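Local coordinates for protein MccF (Escherichia coli, PDB 4IIY) that confers self-immunity against microcin C7, probably as a hydrolase of the LD-carboxypeptidase-like peptidase S66 family, at residues A38-A41 against V42-I46; K60-F63 against F64-V67; E68-R72 against K73-L77; E100-E103 against L104-P108. The protein carries 1 engineered substitution. All blocks are in the same frame, centred on the assembly; numbering follows the deposited sequence.

Overall arrangement
The four contacts follow one another along the chain, all in or beside the same mixed sheet. Interaction 1 is the turn that opens strand 45-49. Interactions 2 and 3 share helix 60-72, their centres about 12 Å apart. This helix leads from strand 45-49 to its parallel neighbour 76-79, a beta-alpha-beta crossover. Interactions 1 and 3 meet where these strands pair, with Ile-46 N 2.8 Å from Lys-76 O. Val-67 CG1 packs on Leu-77 CD1 at 3.7 Å, joining interactions 2 and 3. Interaction 4 lies in the C-terminal part of helix 94-105, about 20 Å from interaction 3 between centres. It precedes strand 110-115, which flanks 45-49 on the other side from 76-79.

Interaction 1: A38-A41 against V42-I46; sequences APLA and VGDTI. With EDO (1,2-ethanediol), chain P.
Ala-41 and Asp-44 face each other across a tight turn and are joined by two hydrogen bonds. The first is between backbones: Asp-44 N donates to Ala-41 O at 3.0 Å. The second uses the side chain. Ala-41 N donates to Asp-44 OD2 at 2.8 Å, with an N-H...O angle of 139°. The donor comes from above the carboxylate plane, 62° out of it. Asp-44 reaches this place because its CG is anti to the carbonyl carbon (chi1 -81°), which folds the acid back over the turn. The four residues Ala-41 to Asp-44 form a type II beta turn. Gly-43 takes the positive phi that such a turn needs at its third position. The turn delivers the chain into strand 45-49, whose backbone pairs with Lys-76 and Thr-111 on neighbouring strands. Replacing Asp-44 by an alanine would probably leave Ala-41 N without its side-chain acceptor and the turn less firmly closed. Van der Waals contact is slight. Leu-40 CD1 lies 3.7 Å from Asp-44 OD2 and, carbon to carbon, 3.8 Å from Asp-44 CB. The two side chains run antiparallel past one another. Leu-40 is buried and also packs on Phe-186 and Leu-190 of helix 178-191. A bound 1,2-ethanediol, probably a crystallisation additive, lies beside the turn. Its O2 is 2.7 Å from Asp-44 OD2 and 2.8 Å from Pro-39 O.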
loop_
_atom_site.group_PDB
_atom_site.type_symbol
_atom_site.label_atom_id
_atom_site.label_comp_id
_atom_site.label_asym_id
_atom_site.label_seq_id
_atom_site.Cartn_x
_atom_site.Cartn_y
_atom_site.Cartn_z
ATOM N N ALA B 38 -22.202 24.459 4.043
ATOM C CA ALA B 38 -23.238 24.855 4.992
ATOM C C ALA B 38 -23.347 23.825 6.116
ATOM O O ALA B 38 -23.134 22.626 5.897
ATOM C CB ALA B 38 -24.578 25.003 4.284
ATOM N N PRO B 39 -23.693 24.277 7.326
ATOM C CA PRO B 39 -23.778 23.348 8.454
ATOM C C PRO B 39 -24.985 22.421 8.348
ATOM O O PRO B 39 -25.945 22.711 7.635
ATOM C CB PRO B 39 -23.924 24.280 9.659
ATOM C CG PRO B 39 -24.576 25.512 9.097
ATOM C CD PRO B 39 -23.985 25.667 7.721
ATOM N N LEU B 40 -24.920 21.304 9.064
ATOM C CA LEU B 40 -26.035 20.374 9.153
ATOM C C LEU B 40 -27.081 20.895 10.146
ATOM O O LEU B 40 -26.755 21.649 11.067
ATOM C CB LEU B 40 -25.526 19.005 9.608
ATOM C CG LEU B 40 -26.475 17.814 9.507
ATOM C CD1 LEU B 40 -26.772 17.493 8.059
ATOM C CD2 LEU B 40 -25.868 16.597 10.205
ATOM N N ALA B 41 -28.326 20.472 9.956
ATOM C CA ALA B 41 -29.400 20.751 10.903
ATOM C C ALA B 41 -30.331 19.556 10.971
ATOM O O ALA B 41 -30.494 18.820 9.992
ATOM C CB ALA B 41 -30.175 21.999 10.485
ATOM N N VAL B 42 -30.960 19.377 12.128
ATOM C CA VAL B 42 -31.987 18.366 12.285
ATOM C C VAL B 42 -33.012 18.517 11.170
ATOM O O VAL B 42 -33.471 19.631 10.870
ATOM C CB VAL B 42 -32.668 18.495 13.661
ATOM C CG1 VAL B 42 -33.928 17.636 13.729
ATOM C CG2 VAL B 42 -31.694 18.111 14.766
ATOM N N GLY B 43 -33.353 17.402 10.533
ATOM C CA GLY B 43 -34.341 17.397 9.466
ATOM C C GLY B 43 -33.746 17.488 8.072
ATOM O O GLY B 43 -34.457 17.372 7.077
ATOM N N ASP B 44 -32.436 17.698 7.993
ATOM C CA ASP B 44 -31.772 17.780 6.695
ATOM C C ASP B 44 -31.793 16.454 5.928
ATOM O O ASP B 44 -32.095 15.389 6.474
ATOM C CB ASP B 44 -30.320 18.254 6.844
ATOM C CG ASP B 44 -30.194 19.768 6.996
ATOM O OD1 ASP B 44 -31.202 20.496 6.845
ATOM O OD2 ASP B 44 -29.066 20.232 7.258
ATOM N N THR B 45 -31.433 16.552 4.655
ATOM C CA THR B 45 -31.313 15.409 3.765
ATOM C C THR B 45 -29.855 14.974 3.615
ATOM O O THR B 45 -28.971 15.783 3.299
ATOM C CB THR B 45 -31.890 15.750 2.376
ATOM O OG1 THR B 45 -33.279 16.084 2.514
ATOM C CG2 THR B 45 -31.747 14.585 1.416
ATOM N N ILE B 46 -29.623 13.689 3.861
ATOM C CA ILE B 46 -28.315 13.067 3.712
ATOM C C ILE B 46 -28.394 12.110 2.534
ATOM O O ILE B 46 -29.294 11.270 2.489
ATOM C CB ILE B 46 -27.951 12.266 4.981
ATOM C CG1 ILE B 46 -27.863 13.193 6.207
ATOM C CG2 ILE B 46 -26.649 11.495 4.770
ATOM C CD1 ILE B 46 -27.707 12.469 7.543
HETATM C C1 EDO P . -29.472 25.051 6.647
HETATM O O1 EDO P . -28.232 25.765 6.554
HETATM C C2 EDO P . -29.272 23.724 7.375
HETATM O O2 EDO P . -28.507 22.813 6.572
#

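Interaction 2: K60-F63 against F64-V67; sequences KNRF and FRGV
Phe-64 lies alongside Lys-60, one helical turn earlier, and both side chains point the same way. Its N donates to Lys-60 O. Lys-60 CG sits over one face of the Phe-64 ring in a CH-pi contact, 4.2 Å from the centroid and 14° off the ring normal. The lysine is extended, with CG anti to the backbone N (chi1 -169°), and this brings its methylenes along the ring. Phe-64 CD1 also meets Phe-63 CD2 at 3.7 Å, the two rings lying oblique to each other. Arg-65 comes next, its N bonded to Asn-61 O. Its chain bends at chi3 and turns the guanidinium back, setting one face over Arg-62 CA. Arg-65 NH2 lies 3.6 Å from Arg-62 CG. The two guanidinium planes stand nearly perpendicular, and Arg-65 NH2 is 4.2 Å from Arg-62 NH1. Other partners hold the charges: Arg-62 has a salt bridge to Glu-174 and bonds to the carbonyl oxygens of Pro-170, Ile-169 and Trp-213, while Arg-65 binds those of Gly-173 and Glu-215. Gly-66 N donates to Arg-62 O at 2.9 Å. Val-67 closes the walk: its N bonds to Phe-63 O at 2.9 Å, and its CG2 touches Phe-63 CE1 at 3.5 Å. The Phe-63 ring also meets Phe-48 and residues of helix 168-172. The four backbone bonds are the i to i+4 bonds of an alpha helix. Helix 60-72 links parallel neighbours 45-49 and 76-79 in a beta-alpha-beta crossover, and its Arg-62 side chain lies about 6 Å from the bound glutamylsulfamoyl inosine.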
loop_
_atom_site.group_PDB
_atom_site.type_symbol
_atom_site.label_atom_id
_atom_site.label_comp_id
_atom_site.label_asym_id
_atom_site.label_seq_id
_atom_site.Cartn_x
_atom_site.Cartn_y
_atom_site.Cartn_z
ATOM N N LYS B 60 -26.556 -6.111 4.440
ATOM C CA LYS B 60 -27.856 -5.468 4.283
ATOM C C LYS B 60 -28.610 -5.276 5.601
ATOM O O LYS B 60 -29.325 -4.296 5.768
ATOM C CB LYS B 60 -28.708 -6.231 3.269
ATOM C CG LYS B 60 -29.972 -5.498 2.849
ATOM C CD LYS B 60 -30.711 -6.215 1.714
ATOM C CE LYS B 60 -31.885 -5.379 1.219
ATOM N NZ LYS B 60 -32.555 -5.983 0.029
ATOM N N ASN B 61 -28.452 -6.197 6.547
ATOM C CA ASN B 61 -29.129 -6.015 7.829
ATOM C C ASN B 61 -28.558 -4.814 8.577
ATOM O O ASN B 61 -29.302 -3.990 9.104
ATOM C CB ASN B 61 -29.051 -7.285 8.679
ATOM C CG ASN B 61 -29.605 -8.498 7.955
ATOM O OD1 ASN B 61 -30.599 -8.419 7.221
ATOM N ND2 ASN B 61 -28.952 -9.635 8.148
ATOM N N ARG B 62 -27.235 -4.708 8.604
ATOM C CA ARG B 62 -26.595 -3.584 9.271
ATOM C C ARG B 62 -26.933 -2.272 8.557
ATOM O O ARG B 62 -27.150 -1.236 9.198
ATOM C CB ARG B 62 -25.078 -3.789 9.345
ATOM C CG ARG B 62 -24.380 -2.758 10.234
ATOM C CD ARG B 62 -22.924 -3.074 10.408
ATOM N NE ARG B 62 -22.198 -2.201 11.330
ATOM C CZ ARG B 62 -21.764 -2.559 12.537
ATOM N NH1 ARG B 62 -22.052 -3.753 13.052
ATOM N NH2 ARG B 62 -21.030 -1.711 13.241
ATOM N N PHE B 63 -26.964 -2.315 7.228
ATOM C CA PHE B 63 -27.373 -1.165 6.417
ATOM C C PHE B 63 -28.775 -0.690 6.821
ATOM O O PHE B 63 -28.993 0.492 7.094
ATOM C CB PHE B 63 -27.296 -1.557 4.934
ATOM C CG PHE B 63 -27.954 -0.586 3.978
ATOM C CD1 PHE B 63 -27.645 0.765 3.980
ATOM C CD2 PHE B 63 -28.857 -1.055 3.026
ATOM C CE1 PHE B 63 -28.253 1.635 3.081
ATOM C CE2 PHE B 63 -29.458 -0.186 2.119
ATOM C CZ PHE B 63 -29.154 1.157 2.154
ATOM N N PHE B 64 -29.733 -1.612 6.886
ATOM C CA PHE B 64 -31.096 -1.246 7.277
ATOM C C PHE B 64 -31.154 -0.681 8.700
ATOM O O PHE B 64 -31.909 0.251 8.971
ATOM C CB PHE B 64 -32.050 -2.440 7.149
ATOM C CG PHE B 64 -32.509 -2.716 5.736
ATOM C CD1 PHE B 64 -32.086 -1.932 4.673
ATOM C CD2 PHE B 64 -33.376 -3.767 5.478
ATOM C CE1 PHE B 64 -32.521 -2.196 3.378
ATOM C CE2 PHE B 64 -33.811 -4.033 4.191
ATOM C CZ PHE B 64 -33.384 -3.245 3.144
ATOM N N ARG B 65 -30.363 -1.238 9.612
ATOM C CA ARG B 65 -30.317 -0.693 10.968
ATOM C C ARG B 65 -29.774 0.748 10.974
ATOM O O ARG B 65 -30.289 1.606 11.687
ATOM C CB ARG B 65 -29.508 -1.603 11.901
ATOM C CG ARG B 65 -29.440 -1.111 13.343
ATOM C CD ARG B 65 -28.883 -2.174 14.292
ATOM N NE ARG B 65 -27.611 -2.715 13.826
ATOM C CZ ARG B 65 -27.433 -3.952 13.361
ATOM N NH1 ARG B 65 -28.455 -4.810 13.288
ATOM N NH2 ARG B 65 -26.226 -4.322 12.955
ATOM N N GLY B 66 -28.736 1.017 10.186
ATOM C CA GLY B 66 -28.182 2.364 10.101
ATOM C C GLY B 66 -29.144 3.366 9.477
ATOM O O GLY B 66 -29.256 4.505 9.945
ATOM N N VAL B 67 -29.828 2.950 8.419
ATOM C CA VAL B 67 -30.863 3.780 7.801
ATOM C C VAL B 67 -31.939 4.156 8.823
ATOM O O VAL B 67 -32.292 5.330 8.980
ATOM C CB VAL B 67 -31.487 3.060 6.593
ATOM C CG1 VAL B 67 -32.797 3.734 6.171
ATOM C CG2 VAL B 67 -30.483 3.005 5.428
#

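Interaction 3: E68-R72 against K73-L77; sequences EFLQR and KGFKL
Lys-73 packs back on the last turn of helix 60-72, chiefly on Phe-69 and Leu-70. Its CB lies 3.4 Å from Leu-70 O. CG comes equally near to Phe-69 O. The chain then bends at chi2 (-62°), and CE arrives beside the Phe-69 ring, 3.7 Å from Phe-69 CZ. The approach is oblique. The side chain also touches Tyr-183 of helix 178-191. A glycine at Lys-73 would probably leave this flank of the Phe-69 ring without its aliphatic neighbour. The backbone here ends the helix as a Schellman motif. Phe-75 N donates to Leu-70 O at 3.2 Å, and Gly-74 N donates to Gln-71 O at 2.9 Å, from above the carbonyl plane. Gly-74 carries the positive phi (105°) that lets the chain reverse. Lys-73 N adds two weak bonds, to Phe-69 O and Leu-70 O. Beyond the turn the chain enters strand 76-79. Gln-71 CG meets Leu-77 CD1 at 4.0 Å. One water joins Gln-71 NE2 to Leu-77 N, and another donates to Gln-71 O and Phe-75 O. On the helix, Arg-72 grips Glu-68 side-on in a salt bridge. Arg-72 NE and NH2 both donate to Glu-68 OE1, at 2.9 and 2.6 Å, and OE1 lies in the guanidinium plane. The charges of Glu-68 and Arg-72 are therefore paired. Leu-70 O is met by N-H groups of the turn, Gln-71 O by Gly-74 N and a water. The bonds of the reversal are thus mostly main-chain ones, with lysine methylenes packed beside an aromatic ring.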
loop_
_atom_site.group_PDB
_atom_site.type_symbol
_atom_site.label_atom_id
_atom_site.label_comp_id
_atom_site.label_asym_id
_atom_site.label_seq_id
_atom_site.Cartn_x
_atom_site.Cartn_y
_atom_site.Cartn_z
ATOM N N GLU B 68 -32.448 3.153 9.528
ATOM C CA GLU B 68 -33.486 3.386 10.523
ATOM C C GLU B 68 -32.987 4.301 11.632
ATOM O O GLU B 68 -33.722 5.170 12.113
ATOM C CB GLU B 68 -33.974 2.062 11.111
ATOM C CG GLU B 68 -35.092 2.227 12.132
ATOM C CD GLU B 68 -35.699 0.905 12.560
ATOM O OE1 GLU B 68 -36.351 0.867 13.625
ATOM O OE2 GLU B 68 -35.532 -0.094 11.828
ATOM N N PHE B 69 -31.734 4.122 12.039
ATOM C CA PHE B 69 -31.158 4.950 13.089
ATOM C C PHE B 69 -31.200 6.435 12.714
ATOM O O PHE B 69 -31.658 7.276 13.494
ATOM C CB PHE B 69 -29.725 4.500 13.417
ATOM C CG PHE B 69 -29.084 5.293 14.522
ATOM C CD1 PHE B 69 -29.217 4.906 15.846
ATOM C CD2 PHE B 69 -28.346 6.430 14.239
ATOM C CE1 PHE B 69 -28.636 5.647 16.862
ATOM C CE2 PHE B 69 -27.760 7.167 15.252
ATOM C CZ PHE B 69 -27.910 6.773 16.564
ATOM N N LEU B 70 -30.730 6.768 11.520
ATOM C CA LEU B 70 -30.721 8.165 11.108
ATOM C C LEU B 70 -32.123 8.706 10.823
ATOM O O LEU B 70 -32.405 9.873 11.107
ATOM C CB LEU B 70 -29.787 8.394 9.917
ATOM C CG LEU B 70 -28.288 8.229 10.182
ATOM C CD1 LEU B 70 -27.502 8.425 8.883
ATOM C CD2 LEU B 70 -27.802 9.181 11.263
ATOM N N GLN B 71 -32.994 7.875 10.264
ATOM C CA GLN B 71 -34.372 8.312 10.045
ATOM C C GLN B 71 -35.068 8.649 11.358
ATOM O O GLN B 71 -35.812 9.630 11.432
ATOM C CB GLN B 71 -35.168 7.273 9.262
ATOM C CG GLN B 71 -34.737 7.186 7.809
ATOM C CD GLN B 71 -35.428 6.075 7.052
ATOM O OE1 GLN B 71 -35.838 5.072 7.635
ATOM N NE2 GLN B 71 -35.554 6.244 5.740
ATOM N N ARG B 72 -34.832 7.857 12.395
ATOM C CA ARG B 72 -35.466 8.124 13.680
ATOM C C ARG B 72 -34.943 9.417 14.304
ATOM O O ARG B 72 -35.620 10.025 15.136
ATOM C CB ARG B 72 -35.297 6.946 14.640
ATOM C CG ARG B 72 -36.161 5.748 14.291
ATOM C CD ARG B 72 -36.078 4.696 15.382
ATOM N NE ARG B 72 -36.700 3.435 14.984
ATOM C CZ ARG B 72 -37.984 3.145 15.166
ATOM N NH1 ARG B 72 -38.792 4.028 15.737
ATOM N NH2 ARG B 72 -38.462 1.970 14.774
ATOM N N LYS B 73 -33.745 9.841 13.904
ATOM C CA LYS B 73 -33.203 11.124 14.338
ATOM C C LYS B 73 -33.806 12.286 13.563
ATOM O O LYS B 73 -33.539 13.447 13.883
ATOM C CB LYS B 73 -31.681 11.163 14.180
ATOM C CG LYS B 73 -30.926 10.191 15.063
ATOM C CD LYS B 73 -31.140 10.458 16.542
ATOM C CE LYS B 73 -30.275 9.508 17.360
ATOM N NZ LYS B 73 -30.360 9.757 18.819
ATOM N N GLY B 74 -34.583 11.985 12.530
ATOM C CA GLY B 74 -35.266 13.017 11.772
ATOM C C GLY B 74 -34.684 13.340 10.409
ATOM O O GLY B 74 -35.195 14.225 9.711
ATOM N N PHE B 75 -33.629 12.634 10.006
ATOM C CA PHE B 75 -33.014 12.890 8.712
ATOM C C PHE B 75 -33.792 12.240 7.588
ATOM O O PHE B 75 -34.357 11.162 7.753
ATOM C CB PHE B 75 -31.552 12.431 8.688
ATOM C CG PHE B 75 -30.663 13.243 9.576
ATOM C CD1 PHE B 75 -30.327 14.540 9.230
ATOM C CD2 PHE B 75 -30.185 12.728 10.775
ATOM C CE1 PHE B 75 -29.529 15.309 10.060
ATOM C CE2 PHE B 75 -29.377 13.487 11.601
ATOM C CZ PHE B 75 -29.044 14.778 11.240
ATOM N N LYS B 76 -33.816 12.916 6.446
ATOM C CA LYS B 76 -34.323 12.328 5.220
ATOM C C LYS B 76 -33.124 11.762 4.471
ATOM O O LYS B 76 -32.065 12.382 4.435
ATOM C CB LYS B 76 -35.035 13.393 4.385
ATOM C CG LYS B 76 -36.193 14.044 5.135
ATOM C CD LYS B 76 -36.674 15.321 4.476
ATOM C CE LYS B 76 -37.695 16.031 5.358
ATOM N NZ LYS B 76 -37.172 16.313 6.730
ATOM N N LEU B 77 -33.284 10.578 3.893
ATOM C CA LEU B 77 -32.177 9.932 3.196
ATOM C C LEU B 77 -32.430 9.791 1.700
ATOM O O LEU B 77 -33.534 9.440 1.268
ATOM C CB LEU B 77 -31.905 8.554 3.794
ATOM C CG LEU B 77 -31.659 8.504 5.297
ATOM C CD1 LEU B 77 -31.351 7.081 5.730
ATOM C CD2 LEU B 77 -30.532 9.436 5.700
HETATM O O HOH W 1 -35.632 8.958 4.455
HETATM O O HOH W 2 -36.832 10.879 9.085
#

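Interaction 4: E100-E103 against L104-P108; sequences EFNE and LVYNP
Phe-101 and Asn-102 meet Val-105 and Tyr-106 in the C-terminal part of helix 94-105 and the residues that follow, a largely buried local contact just before strand 110-115. Two backbone bonds run back along the helix. Val-105 N donates to Phe-101 O at 3.2 Å, and Tyr-106 N to Asn-102 O at 3.0 Å, both donors lying in the carbonyl plane. Leu-104 N adds a weak bond to Phe-101 O. Asn-102 O also sits 3.2 Å above the plane of the Tyr-106 ring, over its centre. Tyr-106 has CG anti to the carbonyl carbon (chi1 -59°), which lays the ring back beside Asn-102, and Tyr-106 OH comes within 3.8 Å of Asn-102 CB. Phe-101 CE1 touches Val-105 CG2 at 3.6 Å. Phe-101 also meets Phe-49 edge-to-face, and Leu-104 packs on Ile-110. Asp-130 is bonded twice: its N by Asn-102 OD1, its OD2 by Tyr-106 OH. The buried Asn-102 amide also has Phe-128 O as acceptor for ND2. Phe-101, Leu-104 and Val-105 thus give apolar contact to Ile-113 of strand 110-115, while Asn-102 and Tyr-106 are bonded to Asp-130, and Asn-102 O both accepts a bond and rests on an aromatic face.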
loop_
_atom_site.group_PDB
_atom_site.type_symbol
_atom_site.label_atom_id
_atom_site.label_comp_id
_atom_site.label_asym_id
_atom_site.label_seq_id
_atom_site.Cartn_x
_atom_site.Cartn_y
_atom_site.Cartn_z
ATOM N N GLU B 100 -22.334 7.972 -9.513
ATOM C CA GLU B 100 -23.182 7.897 -8.328
ATOM C C GLU B 100 -22.889 9.077 -7.400
ATOM O O GLU B 100 -23.796 9.726 -6.880
ATOM C CB GLU B 100 -22.952 6.591 -7.567
ATOM C CG GLU B 100 -23.891 6.483 -6.358
ATOM C CD GLU B 100 -23.628 5.307 -5.434
ATOM O OE1 GLU B 100 -22.448 5.002 -5.145
ATOM O OE2 GLU B 100 -24.625 4.709 -4.973
ATOM N N PHE B 101 -21.604 9.341 -7.190
ATOM C CA PHE B 101 -21.187 10.428 -6.314
ATOM C C PHE B 101 -21.569 11.789 -6.907
ATOM O O PHE B 101 -22.134 12.645 -6.224
ATOM C CB PHE B 101 -19.673 10.357 -6.062
ATOM C CG PHE B 101 -19.171 11.371 -5.072
ATOM C CD1 PHE B 101 -18.831 12.657 -5.475
ATOM C CD2 PHE B 101 -19.033 11.039 -3.729
ATOM C CE1 PHE B 101 -18.369 13.597 -4.550
ATOM C CE2 PHE B 101 -18.572 11.966 -2.803
ATOM C CZ PHE B 101 -18.237 13.243 -3.217
ATOM N N ASN B 102 -21.260 11.983 -8.186
ATOM C CA ASN B 102 -21.550 13.260 -8.829
ATOM C C ASN B 102 -23.039 13.599 -8.764
ATOM O O ASN B 102 -23.413 14.757 -8.562
ATOM C CB ASN B 102 -21.064 13.272 -10.283
ATOM C CG ASN B 102 -19.546 13.335 -10.403
ATOM O OD1 ASN B 102 -18.858 13.797 -9.502
ATOM N ND2 ASN B 102 -19.024 12.869 -11.528
ATOM N N GLU B 103 -23.882 12.586 -8.920
ATOM C CA GLU B 103 -25.328 12.803 -8.901
ATOM C C GLU B 103 -25.814 13.339 -7.557
ATOM O O GLU B 103 -26.771 14.110 -7.496
ATOM C CB GLU B 103 -26.069 11.527 -9.290
ATOM C CG GLU B 103 -25.978 11.231 -10.775
ATOM C CD GLU B 103 -26.710 9.962 -11.162
ATOM O OE1 GLU B 103 -27.250 9.290 -10.261
ATOM O OE2 GLU B 103 -26.740 9.634 -12.366
ATOM N N LEU B 104 -25.144 12.964 -6.476
ATOM C CA LEU B 104 -25.481 13.517 -5.174
ATOM C C LEU B 104 -25.038 14.975 -5.074
ATOM O O LEU B 104 -25.752 15.801 -4.504
ATOM C CB LEU B 104 -24.883 12.673 -4.044
ATOM C CG LEU B 104 -25.332 11.210 -4.007
ATOM C CD1 LEU B 104 -24.617 10.475 -2.881
ATOM C CD2 LEU B 104 -26.842 11.079 -3.855
ATOM N N VAL B 105 -23.871 15.292 -5.632
ATOM C CA VAL B 105 -23.405 16.675 -5.654
ATOM C C VAL B 105 -24.391 17.579 -6.406
ATOM O O VAL B 105 -24.584 18.739 -6.034
ATOM C CB VAL B 105 -21.990 16.786 -6.276
ATOM C CG1 VAL B 105 -21.569 18.248 -6.408
ATOM C CG2 VAL B 105 -20.978 15.986 -5.443
ATOM N N TYR B 106 -25.022 17.035 -7.446
ATOM C CA TYR B 106 -25.928 17.818 -8.294
ATOM C C TYR B 106 -27.289 18.063 -7.649
ATOM O O TYR B 106 -28.076 18.872 -8.143
ATOM C CB TYR B 106 -26.166 17.107 -9.628
ATOM C CG TYR B 106 -24.936 16.848 -10.464
ATOM C CD1 TYR B 106 -23.820 17.669 -10.381
ATOM C CD2 TYR B 106 -24.899 15.776 -11.345
ATOM C CE1 TYR B 106 -22.692 17.418 -11.157
ATOM C CE2 TYR B 106 -23.784 15.518 -12.114
ATOM C CZ TYR B 106 -22.685 16.343 -12.020
ATOM O OH TYR B 106 -21.569 16.101 -12.785
ATOM N N ASN B 107 -27.585 17.351 -6.568
ATOM C CA ASN B 107 -28.897 17.428 -5.932
ATOM C C ASN B 107 -28.952 18.577 -4.919
ATOM O O ASN B 107 -28.326 18.509 -3.865
ATOM C CB ASN B 107 -29.205 16.089 -5.248
ATOM C CG ASN B 107 -30.635 15.998 -4.745
ATOM O OD1 ASN B 107 -31.250 17.005 -4.395
ATOM N ND2 ASN B 107 -31.171 14.781 -4.703
ATOM N N PRO B 108 -29.719 19.640 -5.224
ATOM C CA PRO B 108 -29.676 20.818 -4.347
ATOM C C PRO B 108 -30.317 20.592 -2.980
ATOM O O PRO B 108 -30.112 21.404 -2.075
ATOM C CB PRO B 108 -30.473 21.868 -5.133
ATOM C CG PRO B 108 -31.424 21.066 -5.940
ATOM C CD PRO B 108 -30.693 19.797 -6.321
#